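PDB 4EEI: adenylosuccinate lyase from Francisella tularensis subsp. tularensis SCHU S4, which probably catalyses two fumarate-releasing steps of purine biosynthesis, including the cleavage of adenylosuccinate to AMP and fumarate. Local coordinates for residues 231-236 and 322-327; 239-244 and 273-278. All coordinates share one frame; numbering follows the deposited sequence.

Both interactions draw on helix 217-244: interaction 1 joins its middle to helix 304-333, and interaction 2 joins its C-terminal part to helix 272-293. Their centres lie about 10 Å apart. Along the chain, interaction 2 is nested inside the loop that interaction 1 closes, since helix 272-293 precedes helix 304-333. The two also touch directly, with Arg326 NE probably hydrogen-bonded to Ser273 OG at 2.9 Å and Leu277 CD2 packed 3.6 Å from Ala323 O. Together they tie three long helices of the fumarase/aspartase-type helical bundle to one another, the first contact resting on van der Waals packing and the second mixing side-chain packing with a weak hydrogen bond and a water bridge, with an AMP phosphate bound beside it.

Interaction 1 (231-236 and 322-327)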
# COMPACT_ATOMS: atom_id res chain seq x y z
N SER B 231 2.58 10.36 -8.34
CA SER B 231 4.01 10.12 -8.59
C SER B 231 4.64 11.22 -9.44
O SER B 231 5.80 11.59 -9.25
CB SER B 231 4.22 8.77 -9.27
OG SER B 231 4.06 7.74 -8.32
N ALA B 232 3.89 11.71 -10.42
CA ALA B 232 4.36 12.83 -11.25
C ALA B 232 4.53 14.10 -10.41
O ALA B 232 5.51 14.84 -10.56
CB ALA B 232 3.38 13.08 -12.39
N ILE B 233 3.56 14.36 -9.54
CA ILE B 233 3.62 15.51 -8.65
C ILE B 233 4.84 15.38 -7.74
O ILE B 233 5.59 16.35 -7.53
CB ILE B 233 2.34 15.63 -7.80
CG1 ILE B 233 1.17 16.07 -8.69
CG2 ILE B 233 2.53 16.62 -6.64
CD1 ILE B 233 -0.18 15.97 -8.00
N GLU B 234 5.07 14.19 -7.22
CA GLU B 234 6.17 14.00 -6.27
C GLU B 234 7.52 14.10 -6.97
O GLU B 234 8.46 14.68 -6.42
CB GLU B 234 6.04 12.66 -5.53
CG GLU B 234 7.01 12.55 -4.32
CD GLU B 234 6.79 11.28 -3.50
OE1 GLU B 234 5.70 10.67 -3.64
OE2 GLU B 234 7.69 10.90 -2.71
N ARG B 235 7.61 13.55 -8.17
CA ARG B 235 8.88 13.60 -8.90
C ARG B 235 9.26 15.03 -9.18
O ARG B 235 10.41 15.41 -9.03
CB ARG B 235 8.82 12.79 -10.20
CG ARG B 235 10.19 12.67 -10.90
CD ARG B 235 10.15 11.65 -12.03
NE ARG B 235 9.43 12.14 -13.20
CZ ARG B 235 10.01 12.77 -14.21
NH1 ARG B 235 9.29 13.20 -15.24
NH2 ARG B 235 11.33 12.98 -14.20
N LEU B 236 8.28 15.84 -9.61
CA LEU B 236 8.55 17.24 -9.92
C LEU B 236 8.85 18.03 -8.65
O LEU B 236 9.72 18.90 -8.63
CB LEU B 236 7.36 17.85 -10.67
CG LEU B 236 7.33 19.36 -10.89
CD1 LEU B 236 8.54 19.83 -11.67
CD2 LEU B 236 6.05 19.74 -11.61
N TYR B 322 -6.55 20.77 -5.27
CA TYR B 322 -5.67 21.65 -4.48
C TYR B 322 -4.22 21.53 -4.94
O TYR B 322 -3.54 22.54 -5.13
CB TYR B 322 -5.75 21.31 -2.98
CG TYR B 322 -4.81 22.13 -2.12
CD1 TYR B 322 -5.20 23.34 -1.59
CD2 TYR B 322 -3.51 21.69 -1.84
CE1 TYR B 322 -4.35 24.11 -0.82
CE2 TYR B 322 -2.64 22.46 -1.07
CZ TYR B 322 -3.07 23.66 -0.55
OH TYR B 322 -2.23 24.43 0.22
N ALA B 323 -3.75 20.31 -5.14
CA ALA B 323 -2.34 20.10 -5.44
C ALA B 323 -2.00 20.58 -6.84
O ALA B 323 -0.94 21.16 -7.05
CB ALA B 323 -1.95 18.62 -5.25
N LEU B 324 -2.87 20.32 -7.81
CA LEU B 324 -2.60 20.73 -9.19
C LEU B 324 -2.57 22.25 -9.32
O LEU B 324 -1.77 22.80 -10.09
CB LEU B 324 -3.64 20.17 -10.16
CG LEU B 324 -3.63 18.64 -10.31
CD1 LEU B 324 -4.85 18.21 -11.09
CD2 LEU B 324 -2.35 18.20 -11.03
N ARG B 325 -3.45 22.94 -8.59
CA ARG B 325 -3.47 24.41 -8.63
C ARG B 325 -2.27 24.99 -7.94
O ARG B 325 -1.67 25.96 -8.41
CB ARG B 325 -4.76 24.95 -7.99
CG ARG B 325 -6.03 24.53 -8.71
CD ARG B 325 -7.25 25.25 -8.18
NE ARG B 325 -8.45 24.81 -8.89
CZ ARG B 325 -9.69 25.18 -8.57
NH1 ARG B 325 -9.91 25.98 -7.54
NH2 ARG B 325 -10.71 24.73 -9.28
N ARG B 326 -1.90 24.41 -6.79
CA ARG B 326 -0.77 24.97 -6.04
C ARG B 326 0.54 24.72 -6.78
O ARG B 326 1.41 25.60 -6.84
CB ARG B 326 -0.71 24.40 -4.62
CG ARG B 326 0.50 24.90 -3.84
CD ARG B 326 0.40 24.61 -2.34
NE ARG B 326 1.49 25.27 -1.62
CZ ARG B 326 1.55 25.40 -0.31
NH1 ARG B 326 0.58 24.91 0.45
NH2 ARG B 326 2.58 26.04 0.25
N MET B 327 0.69 23.52 -7.35
CA MET B 327 1.88 23.23 -8.15
C MET B 327 1.99 24.15 -9.36
O MET B 327 3.07 24.61 -9.69
CB MET B 327 1.90 21.77 -8.59
CG MET B 327 3.14 21.45 -9.45
SD MET B 327 4.70 21.60 -8.53
CE MET B 327 4.83 19.93 -7.89
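Met327 reaches from helix 304-333 to the flank of helix 217-244, where its thioether end lies against Leu236 and Ile233. The chain leaves with CG opposite the backbone N (chi1 179°) and then bends at both later torsions, which brings SD to 3.8 Å from Leu236 CD2. The terminal methyl is shared: CE is 3.9 Å from Leu236 CD2, 4.2 Å from Ile233 CG2 and 3.7 Å from Ile233 O, so it also rests on the backbone of the facing helix.

The remaining apolar contacts come from the other branch of Ile233. Its CD1 methyl extends to 4.2 Å from Ala323 CB and 4.3 Å from Leu324 CD2, one helical turn before Met327. All five touching residues are buried, and van der Waals packing alone joins the segments.

The two helix segments run roughly in the same direction, 31° apart, with axes 11.5 Å from each other at closest approach. Across that spacing Met327 and Ile233 make the main reach. Further helices of the central bundle of the fumarase/aspartase superfamily pack on the same residues: Phe161 of helix 151-173 on Ile233 and Leu236, Leu120 of helix 94-131 on Leu324 and Met327, and Leu277 of helix 272-293 on Met327.

Interaction 2 (239-244 and 273-278); sequences EIRHLH and STENLT. With AMP (adenosine monophosphate), chain C.
The guanidinium of Arg241 approaches the carboxylate of Glu275 without forming a salt bridge; a water joins them instead. Arg241 NE donates to this water, in the guanidinium plane, at 2.7 Å, and the water donates to Glu275 OE2, also at 2.7 Å. The two planar groups are turned 70° apart, with NE and OE2 separated by 4.3 Å. Glu275 OE1 is hydrogen-bonded to His141 of the fourth subunit and to Ile303 N of the third, whose Trp298 makes a cation-pi contact with Arg241.

A bend at chi3 (58°) turns the guanidinium toward Thr278, where Arg241 NH1 gives a weak hydrogen bond to Thr278 OG1 at 3.2 Å; this hydroxyl donates to Thr274 O. Arg241 and Thr274 slide past each other in opposite directions, Arg241 CG 3.3 Å from Thr274 OG1, and Glu275 CG lies 3.5 Å from Arg241 NE.

The segments run nearly antiparallel, at 147°, within the long helical bundle of the fumarase/aspartase superfamily, whose active sites combine residues from several subunits. Accordingly, Asn276 ND2 donates to AMP O2P (2.9 Å, essentially straight), while Ser306 and Arg310 of the third subunit bind the same nucleotide.

The Thr274 methyl, CG2, packs 3.9 Å from Ile240 CB, the side chains crossing at about a right angle.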
# COMPACT_ATOMS: atom_id res chain seq x y z
N GLU B 239 12.38 17.30 -7.54
CA GLU B 239 13.32 18.01 -8.40
C GLU B 239 13.47 19.46 -7.95
O GLU B 239 14.58 19.98 -7.83
CB GLU B 239 12.85 17.95 -9.86
CG GLU B 239 13.73 18.74 -10.83
CD GLU B 239 15.08 18.08 -11.11
OE1 GLU B 239 15.20 16.85 -10.93
OE2 GLU B 239 16.02 18.80 -11.53
N ILE B 240 12.36 20.13 -7.70
CA ILE B 240 12.46 21.52 -7.27
C ILE B 240 13.14 21.63 -5.89
O ILE B 240 13.98 22.51 -5.68
CB ILE B 240 11.09 22.22 -7.29
CG1 ILE B 240 10.62 22.37 -8.74
CG2 ILE B 240 11.17 23.61 -6.65
CD1 ILE B 240 9.14 22.64 -8.88
N ARG B 241 12.82 20.71 -4.98
CA ARG B 241 13.41 20.73 -3.64
C ARG B 241 14.92 20.55 -3.68
O ARG B 241 15.65 21.18 -2.92
CB ARG B 241 12.76 19.66 -2.75
CG ARG B 241 11.33 19.98 -2.32
CD ARG B 241 10.64 18.73 -1.76
NE ARG B 241 11.36 18.17 -0.61
CZ ARG B 241 11.11 16.98 -0.09
NH1 ARG B 241 10.15 16.21 -0.60
NH2 ARG B 241 11.82 16.54 0.94
N HIS B 242 15.38 19.68 -4.57
CA HIS B 242 16.82 19.47 -4.80
C HIS B 242 17.49 20.74 -5.31
O HIS B 242 18.55 21.14 -4.82
CB HIS B 242 17.04 18.39 -5.86
CG HIS B 242 16.96 16.99 -5.34
ND1 HIS B 242 17.64 16.57 -4.21
CD2 HIS B 242 16.32 15.90 -5.82
CE1 HIS B 242 17.40 15.28 -4.02
NE2 HIS B 242 16.60 14.86 -4.98
N LEU B 243 16.89 21.37 -6.31
CA LEU B 243 17.47 22.54 -6.94
C LEU B 243 17.42 23.76 -6.01
O LEU B 243 18.17 24.71 -6.17
CB LEU B 243 16.77 22.85 -8.26
CG LEU B 243 16.84 21.78 -9.36
CD1 LEU B 243 15.93 22.18 -10.50
CD2 LEU B 243 18.26 21.61 -9.88
N HIS B 244 16.52 23.71 -5.02
CA HIS B 244 16.29 24.83 -4.11
C HIS B 244 17.27 24.80 -2.92
O HIS B 244 17.48 25.81 -2.26
CB HIS B 244 14.84 24.76 -3.61
CG HIS B 244 14.32 26.04 -3.04
ND1 HIS B 244 15.04 26.84 -2.18
CD2 HIS B 244 13.11 26.64 -3.17
CE1 HIS B 244 14.31 27.88 -1.83
NE2 HIS B 244 13.13 27.78 -2.41
N SER B 273 6.39 25.00 -0.53
CA SER B 273 5.26 24.55 -1.36
C SER B 273 5.46 23.14 -1.90
O SER B 273 4.57 22.28 -1.81
CB SER B 273 5.02 25.53 -2.51
OG SER B 273 3.87 25.17 -3.23
N THR B 274 6.64 22.88 -2.46
CA THR B 274 6.89 21.56 -3.02
C THR B 274 6.98 20.50 -1.91
O THR B 274 6.72 19.31 -2.16
CB THR B 274 8.12 21.55 -3.95
OG1 THR B 274 9.20 22.26 -3.32
CG2 THR B 274 7.77 22.27 -5.25
N GLU B 275 7.32 20.92 -0.70
CA GLU B 275 7.29 19.98 0.44
C GLU B 275 5.84 19.64 0.80
O GLU B 275 5.48 18.47 0.96
CB GLU B 275 8.08 20.54 1.63
CG GLU B 275 9.59 20.47 1.39
CD GLU B 275 10.42 21.07 2.50
OE1 GLU B 275 9.90 21.31 3.62
OE2 GLU B 275 11.63 21.31 2.25
N ASN B 276 5.01 20.67 0.91
CA ASN B 276 3.57 20.47 1.08
C ASN B 276 3.00 19.51 0.03
O ASN B 276 2.23 18.60 0.36
CB ASN B 276 2.83 21.82 1.02
CG ASN B 276 1.31 21.66 1.12
OD1 ASN B 276 0.64 21.42 0.12
ND2 ASN B 276 0.77 21.80 2.34
N LEU B 277 3.39 19.70 -1.23
CA LEU B 277 2.84 18.89 -2.31
C LEU B 277 3.35 17.45 -2.27
O LEU B 277 2.70 16.53 -2.77
CB LEU B 277 3.13 19.53 -3.67
CG LEU B 277 2.50 20.91 -3.87
CD1 LEU B 277 3.12 21.63 -5.04
CD2 LEU B 277 1.00 20.79 -4.05
N THR B 278 4.51 17.25 -1.67
CA THR B 278 5.01 15.89 -1.49
C THR B 278 4.08 15.16 -0.52
O THR B 278 3.75 13.97 -0.70
CB THR B 278 6.46 15.93 -0.97
OG1 THR B 278 7.30 16.60 -1.94
CG2 THR B 278 6.99 14.51 -0.75
P AMP C . 1.53 22.86 5.64
O1P AMP C . 0.19 23.26 5.06
O2P AMP C . 2.52 22.37 4.62
O3P AMP C . 1.42 22.00 6.87
O5' AMP C . 2.15 24.24 6.17
C5' AMP C . 3.36 24.26 6.93
C4' AMP C . 3.48 25.60 7.64
O4' AMP C . 4.66 25.62 8.46
C3' AMP C . 3.61 26.74 6.64
O3' AMP C . 2.76 27.80 7.05
C2' AMP C . 5.06 27.17 6.74
O2' AMP C . 5.18 28.58 6.55
C1' AMP C . 5.43 26.79 8.16
N9 AMP C . 6.88 26.50 8.28
C8 AMP C . 7.83 26.82 7.38
N7 AMP C . 9.06 26.42 7.81
C5 AMP C . 8.89 25.84 9.01
C6 AMP C . 9.77 25.19 10.02
N6 AMP C . 11.10 25.10 9.82
N1 AMP C . 9.19 24.71 11.14
C2 AMP C . 7.87 24.80 11.35
N3 AMP C . 7.01 25.37 10.48
C4 AMP C . 7.46 25.90 9.32
O HOH W 1 13.13 19.48 0.87